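Local structure of alpha-fucosidase GH29 (Fusarium graminearum, 4PSR) at residues 30-35 against 222-227; 380-383 against 387-390; 552-555 against 560-563. The protein hydrolyses alpha-L-fucosidic bonds, probably including the alpha-1,6-linked fucose on the reducing-end N-acetylglucosamine of glycoproteins. All blocks are in the same frame, centred on the assembly; numbering follows the deposited sequence. Where two conformers were deposited one is given.

In the fold
The three contacts follow one another along the chain and do not touch. Contact 1 lies inside the parallel eight-stranded barrel, on its strands 29-33 and 222-225, and reaches the bound fucose. Contact 2 comes after helix 353-369, the last helix before the six-stranded antiparallel sheet, and runs into and past strand 383-384 at one margin of that sheet. Contact 3 is near the end of the chain, in a hairpin of a four-stranded antiparallel sheet. Centres of contacts 1 and 2 are about 25 Å apart, those of 2 and 3 about 29 Å, and those of 1 and 3 about 40 Å. Fucose is thus held in the barrel, far from the hairpin.

Contact 1 (30-35 against 222-227). With FUL (beta-L-fucopyranose), chain M.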
loop_
_atom_site.group_PDB
_atom_site.type_symbol
_atom_site.label_atom_id
_atom_site.label_comp_id
_atom_site.label_asym_id
_atom_site.label_seq_id
_atom_site.Cartn_x
_atom_site.Cartn_y
_atom_site.Cartn_z
ATOM N N GLY A 30 -5.529 5.480 0.660
ATOM C CA GLY A 30 -5.025 6.481 1.579
ATOM C C GLY A 30 -4.000 7.391 0.932
ATOM O O GLY A 30 -3.538 7.131 -0.189
ATOM N N VAL A 31 -3.659 8.477 1.614
ATOM C CA VAL A 31 -2.680 9.433 1.130
ATOM C C VAL A 31 -1.700 9.818 2.233
ATOM O O VAL A 31 -2.076 10.114 3.357
ATOM C CB VAL A 31 -3.371 10.717 0.571
ATOM C CG1 VAL A 31 -2.344 11.789 0.232
ATOM C CG2 VAL A 31 -4.212 10.378 -0.650
ATOM N N TYR A 32 -0.420 9.865 1.890
ATOM C CA TYR A 32 0.602 10.395 2.778
ATOM C C TYR A 32 1.557 11.293 2.011
ATOM O O TYR A 32 1.411 11.466 0.809
ATOM C CB TYR A 32 1.334 9.313 3.604
ATOM C CG TYR A 32 2.372 8.389 2.958
ATOM C CD1 TYR A 32 3.431 7.927 3.724
ATOM C CD2 TYR A 32 2.255 7.927 1.666
ATOM C CE1 TYR A 32 4.356 7.066 3.216
ATOM C CE2 TYR A 32 3.191 7.050 1.132
ATOM C CZ TYR A 32 4.224 6.614 1.914
ATOM O OH TYR A 32 5.133 5.706 1.360
ATOM N N TRP A 33 2.487 11.914 2.725
ATOM C CA TRP A 33 3.351 12.900 2.104
ATOM C C TRP A 33 4.763 12.870 2.674
ATOM O O TRP A 33 4.965 12.974 3.875
ATOM C CB TRP A 33 2.751 14.329 2.200
ATOM C CG TRP A 33 2.115 14.675 3.499
ATOM C CD1 TRP A 33 2.673 15.327 4.555
ATOM C CD2 TRP A 33 0.751 14.455 3.845
ATOM N NE1 TRP A 33 1.745 15.499 5.568
ATOM C CE2 TRP A 33 0.562 14.952 5.152
ATOM C CE3 TRP A 33 -0.312 13.828 3.203
ATOM C CZ2 TRP A 33 -0.658 14.864 5.803
ATOM C CZ3 TRP A 33 -1.530 13.742 3.864
ATOM C CH2 TRP A 33 -1.684 14.247 5.146
ATOM N N HIS A 34 5.713 12.766 1.756
ATOM C CA HIS A 34 7.127 12.908 2.077
ATOM C C HIS A 34 7.493 14.390 2.031
ATOM O O HIS A 34 7.938 14.897 1.006
ATOM C CB HIS A 34 7.998 12.133 1.074
ATOM C CG HIS A 34 8.033 10.647 1.282
ATOM N ND1 HIS A 34 6.940 9.821 1.124
ATOM C CD2 HIS A 34 9.071 9.831 1.597
ATOM C CE1 HIS A 34 7.303 8.566 1.351
ATOM N NE2 HIS A 34 8.590 8.548 1.633
ATOM N N TRP A 35 7.354 15.047 3.171
ATOM C CA TRP A 35 7.638 16.469 3.285
ATOM C C TRP A 35 8.410 16.683 4.547
ATOM O O TRP A 35 7.971 16.288 5.622
ATOM C CB TRP A 35 6.335 17.260 3.336
ATOM C CG TRP A 35 6.505 18.753 3.413
ATOM C CD1 TRP A 35 7.113 19.564 2.508
ATOM C CD2 TRP A 35 6.055 19.590 4.472
ATOM N NE1 TRP A 35 7.063 20.862 2.944
ATOM C CE2 TRP A 35 6.410 20.901 4.148
ATOM C CE3 TRP A 35 5.381 19.345 5.672
ATOM C CZ2 TRP A 35 6.096 21.988 4.970
ATOM C CZ3 TRP A 35 5.056 20.426 6.489
ATOM C CH2 TRP A 35 5.421 21.726 6.133
ATOM N N ILE A 222 -2.678 3.725 11.991
ATOM C CA ILE A 222 -1.704 2.925 11.262
ATOM C C ILE A 222 -0.330 3.497 11.502
ATOM O O ILE A 222 -0.129 4.713 11.389
ATOM C CB ILE A 222 -1.937 2.951 9.723
ATOM C CG1 ILE A 222 -3.353 2.469 9.330
ATOM C CG2 ILE A 222 -0.855 2.110 9.003
ATOM C CD1 ILE A 222 -3.815 2.981 7.949
ATOM N N ILE A 223 0.623 2.651 11.894
ATOM C CA ILE A 223 2.041 3.042 11.893
ATOM C C ILE A 223 2.741 2.286 10.765
ATOM O O ILE A 223 2.854 1.035 10.806
ATOM C CB ILE A 223 2.748 2.786 13.243
ATOM C CG1 ILE A 223 2.071 3.623 14.336
ATOM C CG2 ILE A 223 4.234 3.130 13.136
ATOM C CD1 ILE A 223 2.664 3.391 15.736
ATOM N N TRP A 224 3.194 3.031 9.767
ATOM C CA TRP A 224 3.870 2.498 8.591
ATOM C C TRP A 224 5.361 2.548 8.879
ATOM O O TRP A 224 5.869 3.568 9.355
ATOM C CB TRP A 224 3.470 3.390 7.423
ATOM C CG TRP A 224 4.000 3.130 6.043
ATOM C CD1 TRP A 224 3.258 2.708 4.967
ATOM C CD2 TRP A 224 5.312 3.385 5.533
ATOM N NE1 TRP A 224 4.023 2.687 3.836
ATOM C CE2 TRP A 224 5.293 3.084 4.145
ATOM C CE3 TRP A 224 6.517 3.818 6.111
ATOM C CZ2 TRP A 224 6.426 3.190 3.330
ATOM C CZ3 TRP A 224 7.655 3.918 5.293
ATOM C CH2 TRP A 224 7.591 3.603 3.918
ATOM N N ASN A 225 6.060 1.432 8.611
ATOM C CA ASN A 225 7.508 1.316 8.834
ATOM C C ASN A 225 8.260 1.050 7.561
ATOM O O ASN A 225 7.816 0.240 6.734
ATOM C CB ASN A 225 7.854 0.181 9.804
ATOM C CG ASN A 225 7.373 0.443 11.191
ATOM O OD1 ASN A 225 8.129 1.006 12.020
ATOM N ND2 ASN A 225 6.149 0.010 11.498
ATOM N N ASP A 226 9.433 1.653 7.416
ATOM C CA ASP A 226 10.325 1.359 6.310
ATOM C C ASP A 226 11.300 0.229 6.682
ATOM O O ASP A 226 11.257 -0.286 7.778
ATOM C CB ASP A 226 11.082 2.631 5.878
ATOM C CG ASP A 226 11.386 2.669 4.399
ATOM O OD1 ASP A 226 11.294 1.586 3.744
ATOM O OD2 ASP A 226 11.720 3.739 3.885
ATOM N N PHE A 227 12.148 -0.104 5.719
ATOM C CA PHE A 227 13.069 -1.248 5.788
ATOM C C PHE A 227 14.172 -1.045 6.821
ATOM O O PHE A 227 14.248 -0.005 7.479
ATOM C CB PHE A 227 13.679 -1.517 4.404
ATOM C CG PHE A 227 14.818 -0.615 4.039
ATOM C CD1 PHE A 227 16.118 -1.077 4.068
ATOM C CD2 PHE A 227 14.612 0.702 3.664
ATOM C CE1 PHE A 227 17.194 -0.247 3.738
ATOM C CE2 PHE A 227 15.686 1.529 3.330
ATOM C CZ PHE A 227 16.984 1.044 3.368
HETATM C C1 FUL M . 11.877 3.595 0.598
HETATM C C2 FUL M . 12.611 4.825 1.093
HETATM O O2 FUL M . 14.036 4.650 1.085
HETATM C C3 FUL M . 12.207 5.946 0.172
HETATM O O3 FUL M . 12.918 7.111 0.531
HETATM C C4 FUL M . 10.719 6.135 0.316
HETATM O O4 FUL M . 10.422 6.561 1.643
HETATM C C5 FUL M . 10.011 4.826 -0.009
HETATM C C6 FUL M . 8.512 4.901 0.186
HETATM O O5 FUL M . 10.489 3.739 0.779
HETATM O O1 FUL M . 12.284 2.495 1.371
#
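Y32 and W224 bring together two strands that are not neighbours in the sheet. Strand 29-33 is the first of the parallel barrel and strand 222-225 the fourth, with 119-125 and 165-170 between them. Even at their nearest pair, Y32 CA and W224 CA are 10.3 Å apart. No hydrogen bond joins the segments, and the meeting is made by side chains crossing the barrel interior. With CG anti to the backbone N (chi1 180°), W224 sends its indole inward. Y32 turns its edge to the indole face in an edge-to-face pair, the two planes 50° apart. Y32 CE1 stands over the centre of the indole, 4.2 Å from W224 CE2. Y32 OH comes to 3.4 Å from W224 CZ2. This hydroxyl is buried and has no polar partner in the model. The indole nitrogen is engaged elsewhere, by D303. Fucose lies just beyond the pair, its C6 methyl close to the Y32 hydroxyl and to the indole of W224.

H34 meets the sugar in the plane of its ring: NE2 is 2.7 Å from O4 of the fucose, and either could be the donor. N342 holds the other ring nitrogen, ND1, which fixes the turn of the imidazole. Across the sugar, D226 OD1 accepts a hydrogen bond from fucose O1 at 2.7 Å. The same oxygen takes the backbone N-H of F227 and a salt bridge from K272, while H171 holds OD2. D226 OD2 lies close to C1 of the fucose. The two segments therefore grasp the sugar at opposite ends, O4 and the anomeric centre, and the position of D226 is consistent with the nucleophilic aspartate of GH29 enzymes.

Contact 2 (380-383 against 387-390); sequences DIYG and NQVE. With NAG (2-acetamido-2-deoxy-beta-D-glucopyranose), chain E.
The phenol of Y382 and the amide of Q388 approach from opposite directions, with their planes 73° apart. Q388 OE1 sits at the edge of the tyrosine ring, near its plane. It is 3.3 Å from Y382 CE1 as well as bonded to the hydroxyl. K335 makes a cation-pi contact with the same ring. Y382 OH donates to Q388 OE1 at 2.5 Å. That length is very short, and Q388 was deposited in two conformers, so the exact value is doubtful. The glutamine chain bends at chi2 (-78°), which swings the amide back toward the tyrosine. Its other end is held as well: Q388 NE2 donates to the carbonyl of G385, in the turn between the segments. The amide is thus used at both its oxygen and its nitrogen.

N387 faces an N-acetylglucosamine that also neighbours N401, a known N-glycosylation site. N387 ND2 makes a weak hydrogen bond of 3.3 Å to O5 of this sugar, and it is also bonded to D404. R406 binds the N387 carbonyl, and Y382 pairs through its backbone with F407. Y382 and V389 both touch helix 322-334 of the barrel domain. The arrangement is a surface turn that runs through short strand 383-384, an outermost strand of the six-stranded antiparallel sheet that follows the barrel, packed where that sheet meets the barrel.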
loop_
_atom_site.group_PDB
_atom_site.type_symbol
_atom_site.label_atom_id
_atom_site.label_comp_id
_atom_site.label_asym_id
_atom_site.label_seq_id
_atom_site.Cartn_x
_atom_site.Cartn_y
_atom_site.Cartn_z
ATOM N N ASP A 380 -11.802 -14.244 -6.607
ATOM C CA ASP A 380 -10.685 -15.193 -6.623
ATOM C C ASP A 380 -9.789 -15.000 -7.836
ATOM O O ASP A 380 -8.743 -15.614 -7.926
ATOM C CB ASP A 380 -11.128 -16.656 -6.507
ATOM C CG ASP A 380 -11.752 -16.975 -5.140
ATOM O OD1 ASP A 380 -11.235 -16.547 -4.078
ATOM O OD2 ASP A 380 -12.803 -17.637 -5.134
ATOM N N ILE A 381 -10.230 -14.170 -8.780
ATOM C CA ILE A 381 -9.457 -13.816 -9.964
ATOM C C ILE A 381 -9.460 -12.297 -10.030
ATOM O O ILE A 381 -10.517 -11.689 -9.884
ATOM C CB ILE A 381 -10.111 -14.418 -11.229
ATOM C CG1 ILE A 381 -10.076 -15.956 -11.169
ATOM C CG2 ILE A 381 -9.407 -13.903 -12.494
ATOM C CD1 ILE A 381 -10.968 -16.629 -12.206
ATOM N N TYR A 382 -8.297 -11.660 -10.166
ATOM C CA TYR A 382 -8.256 -10.191 -9.997
ATOM C C TYR A 382 -8.746 -9.418 -11.219
ATOM O O TYR A 382 -9.226 -8.299 -11.096
ATOM C CB TYR A 382 -6.875 -9.670 -9.587
ATOM C CG TYR A 382 -5.842 -9.762 -10.644
ATOM C CD1 TYR A 382 -5.706 -8.773 -11.598
ATOM C CD2 TYR A 382 -4.982 -10.849 -10.679
ATOM C CE1 TYR A 382 -4.729 -8.877 -12.596
ATOM C CE2 TYR A 382 -4.033 -10.965 -11.644
ATOM C CZ TYR A 382 -3.906 -9.990 -12.583
ATOM O OH TYR A 382 -2.930 -10.127 -13.541
ATOM N N GLY A 383 -8.594 -9.999 -12.404
ATOM C CA GLY A 383 -8.844 -9.253 -13.628
ATOM C C GLY A 383 -8.518 -10.047 -14.873
ATOM O O GLY A 383 -8.101 -11.215 -14.812
ATOM N N ASN A 387 -3.017 -5.489 -20.435
ATOM C CA ASN A 387 -2.218 -4.521 -19.678
ATOM C C ASN A 387 -2.108 -4.945 -18.212
ATOM O O ASN A 387 -3.101 -4.966 -17.478
ATOM C CB ASN A 387 -2.793 -3.125 -19.843
ATOM C CG ASN A 387 -2.748 -2.656 -21.303
ATOM O OD1 ASN A 387 -1.664 -2.549 -21.886
ATOM N ND2 ASN A 387 -3.902 -2.388 -21.892
ATOM N N GLN A 388 -0.894 -5.295 -17.804
ATOM C CA GLN A 388 -0.634 -5.836 -16.476
ATOM C C GLN A 388 0.591 -5.198 -15.803
ATOM O O GLN A 388 1.318 -4.385 -16.401
ATOM C CB GLN A 388 -0.438 -7.354 -16.583
ATOM C CG GLN A 388 -1.614 -8.102 -17.257
ATOM C CD GLN A 388 -2.828 -8.312 -16.329
ATOM O OE1 GLN A 388 -2.705 -8.213 -15.104
ATOM N NE2 GLN A 388 -3.990 -8.617 -16.911
ATOM N N VAL A 389 0.776 -5.562 -14.539
ATOM C CA VAL A 389 1.938 -5.174 -13.746
ATOM C C VAL A 389 2.945 -6.311 -13.790
ATOM O O VAL A 389 2.577 -7.478 -13.593
ATOM C CB VAL A 389 1.519 -4.927 -12.261
ATOM C CG1 VAL A 389 2.730 -4.936 -11.318
ATOM C CG2 VAL A 389 0.757 -3.626 -12.123
ATOM N N GLU A 390 4.222 -6.002 -14.013
ATOM C CA GLU A 390 5.238 -7.064 -13.939
ATOM C C GLU A 390 5.702 -7.434 -12.523
ATOM O O GLU A 390 6.097 -8.575 -12.272
ATOM C CB GLU A 390 6.445 -6.696 -14.809
ATOM C CG GLU A 390 6.215 -6.961 -16.291
ATOM C CD GLU A 390 5.739 -8.373 -16.537
ATOM O OE1 GLU A 390 6.512 -9.330 -16.222
ATOM O OE2 GLU A 390 4.580 -8.532 -17.001
HETATM C C1 NAG E . -5.474 -1.635 -25.530
HETATM C C2 NAG E . -5.516 -1.314 -27.015
HETATM C C3 NAG E . -5.110 -2.543 -27.816
HETATM C C4 NAG E . -3.752 -3.041 -27.342
HETATM C C5 NAG E . -3.749 -3.239 -25.825
HETATM C C6 NAG E . -2.381 -3.590 -25.290
HETATM C C7 NAG E . -7.087 0.371 -27.876
HETATM C C8 NAG E . -8.516 0.670 -28.218
HETATM N N2 NAG E . -6.843 -0.857 -27.407
HETATM O O3 NAG E . -5.037 -2.209 -29.200
HETATM O O4 NAG E . -3.438 -4.286 -27.950
HETATM O O5 NAG E . -4.151 -2.033 -25.167
HETATM O O6 NAG E . -1.440 -2.558 -25.564
HETATM O O7 NAG E . -6.197 1.199 -28.028
#

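Contact 3 (552-555 against 560-563)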
loop_
_atom_site.group_PDB
_atom_site.type_symbol
_atom_site.label_atom_id
_atom_site.label_comp_id
_atom_site.label_asym_id
_atom_site.label_seq_id
_atom_site.Cartn_x
_atom_site.Cartn_y
_atom_site.Cartn_z
ATOM N N LEU A 552 -1.657 -31.738 -3.625
ATOM C CA LEU A 552 -2.255 -31.467 -2.330
ATOM C C LEU A 552 -1.275 -31.865 -1.262
ATOM O O LEU A 552 -0.698 -32.946 -1.343
ATOM C CB LEU A 552 -3.516 -32.317 -2.114
ATOM C CG LEU A 552 -4.578 -32.278 -3.192
ATOM C CD1 LEU A 552 -5.764 -33.174 -2.820
ATOM C CD2 LEU A 552 -5.032 -30.874 -3.374
ATOM N N PHE A 553 -1.099 -31.011 -0.260
ATOM C CA PHE A 553 -0.241 -31.299 0.882
ATOM C C PHE A 553 -1.046 -31.349 2.168
ATOM O O PHE A 553 -1.953 -30.543 2.362
ATOM C CB PHE A 553 0.818 -30.202 1.049
ATOM C CG PHE A 553 1.889 -30.229 0.010
ATOM C CD1 PHE A 553 1.717 -29.576 -1.197
ATOM C CD2 PHE A 553 3.084 -30.880 0.251
ATOM C CE1 PHE A 553 2.711 -29.590 -2.149
ATOM C CE2 PHE A 553 4.080 -30.892 -0.707
ATOM C CZ PHE A 553 3.887 -30.251 -1.902
ATOM N N SER A 554 -0.686 -32.238 3.093
ATOM C CA SER A 554 -1.386 -32.280 4.379
ATOM C C SER A 554 -1.052 -31.098 5.291
ATOM O O SER A 554 -1.875 -30.667 6.091
ATOM C CB SER A 554 -1.089 -33.592 5.121
ATOM O OG SER A 554 0.302 -33.827 5.253
ATOM N N GLY A 555 0.160 -30.575 5.160
ATOM C CA GLY A 555 0.639 -29.533 6.035
ATOM C C GLY A 555 0.119 -28.152 5.666
ATOM O O GLY A 555 -0.415 -27.944 4.568
ATOM N N GLY A 560 4.515 -32.355 4.672
ATOM C CA GLY A 560 3.692 -33.512 4.987
ATOM C C GLY A 560 3.448 -34.384 3.777
ATOM O O GLY A 560 4.167 -34.297 2.785
ATOM N N GLU A 561 2.430 -35.236 3.862
ATOM C CA GLU A 561 2.083 -36.123 2.761
ATOM C C GLU A 561 1.507 -35.339 1.596
ATOM O O GLU A 561 0.763 -34.370 1.791
ATOM C CB GLU A 561 1.081 -37.194 3.234
ATOM C CG GLU A 561 1.580 -38.014 4.426
ATOM C CD GLU A 561 0.613 -39.103 4.845
ATOM O OE1 GLU A 561 -0.369 -39.354 4.116
ATOM O OE2 GLU A 561 0.847 -39.712 5.913
ATOM N N SER A 562 1.849 -35.767 0.388
ATOM C CA SER A 562 1.389 -35.092 -0.822
ATOM C C SER A 562 0.777 -36.051 -1.825
ATOM O O SER A 562 1.144 -37.223 -1.875
ATOM C CB SER A 562 2.531 -34.315 -1.483
ATOM O OG SER A 562 3.546 -35.185 -1.966
ATOM N N LYS A 563 -0.141 -35.523 -2.634
ATOM C CA LYS A 563 -0.861 -36.298 -3.635
ATOM C C LYS A 563 -1.007 -35.454 -4.885
ATOM O O LYS A 563 -1.442 -34.315 -4.791
ATOM C CB LYS A 563 -2.251 -36.657 -3.117
ATOM C CG LYS A 563 -3.061 -37.528 -4.056
ATOM C CD LYS A 563 -4.429 -37.864 -3.477
ATOM C CE LYS A 563 -5.124 -38.937 -4.311
ATOM N NZ LYS A 563 -6.510 -39.217 -3.842
#
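L552 O is approached by two groups of the opposite strand. K563 N donates to it at 2.9 Å. S562 CA adds a CA-H...O contact to L552 O at 3.0 Å. The return bond, from L552 N to K563 O, is 2.8 Å long and nearly straight at 166°. L552 and K563 therefore form an antiparallel hydrogen-bonded pair, and F553 with S562 is the non-hydrogen-bonded pair next to it. E561 O likewise serves two groups. S554 N donates to it at 2.9 Å, and F553 CA brings a CA-H toward the same oxygen.

Together these segments are the loop end of a beta hairpin, strands 548-553 and 562-565, at one margin of a four-stranded antiparallel sheet. Strand 579-584 flanks 548-553 on its other side, where F553 pairs through its backbone with S579. On one face of the hairpin the F553 ring receives S562 CB in a CH-pi contact. The carbon is 4.1 Å from the F553 ring centroid and 24° off the normal, displaced toward the rim. F553 also touches a mannose of a glycan that lies near N280. On the other face L552 is buried, and its side chain packs on I580. K563 shares that face, but its extended chain carries the amine away from the leucine.

At the start of the loop, S554 OG sits between its own backbone N and carbonyl carbon (chi1 53°). This turns the hydroxyl across the hairpin, where E561 N makes a weak hydrogen bond to it. G560, with a positive phi, passes close by, its CA 3.4 Å from S554 OG.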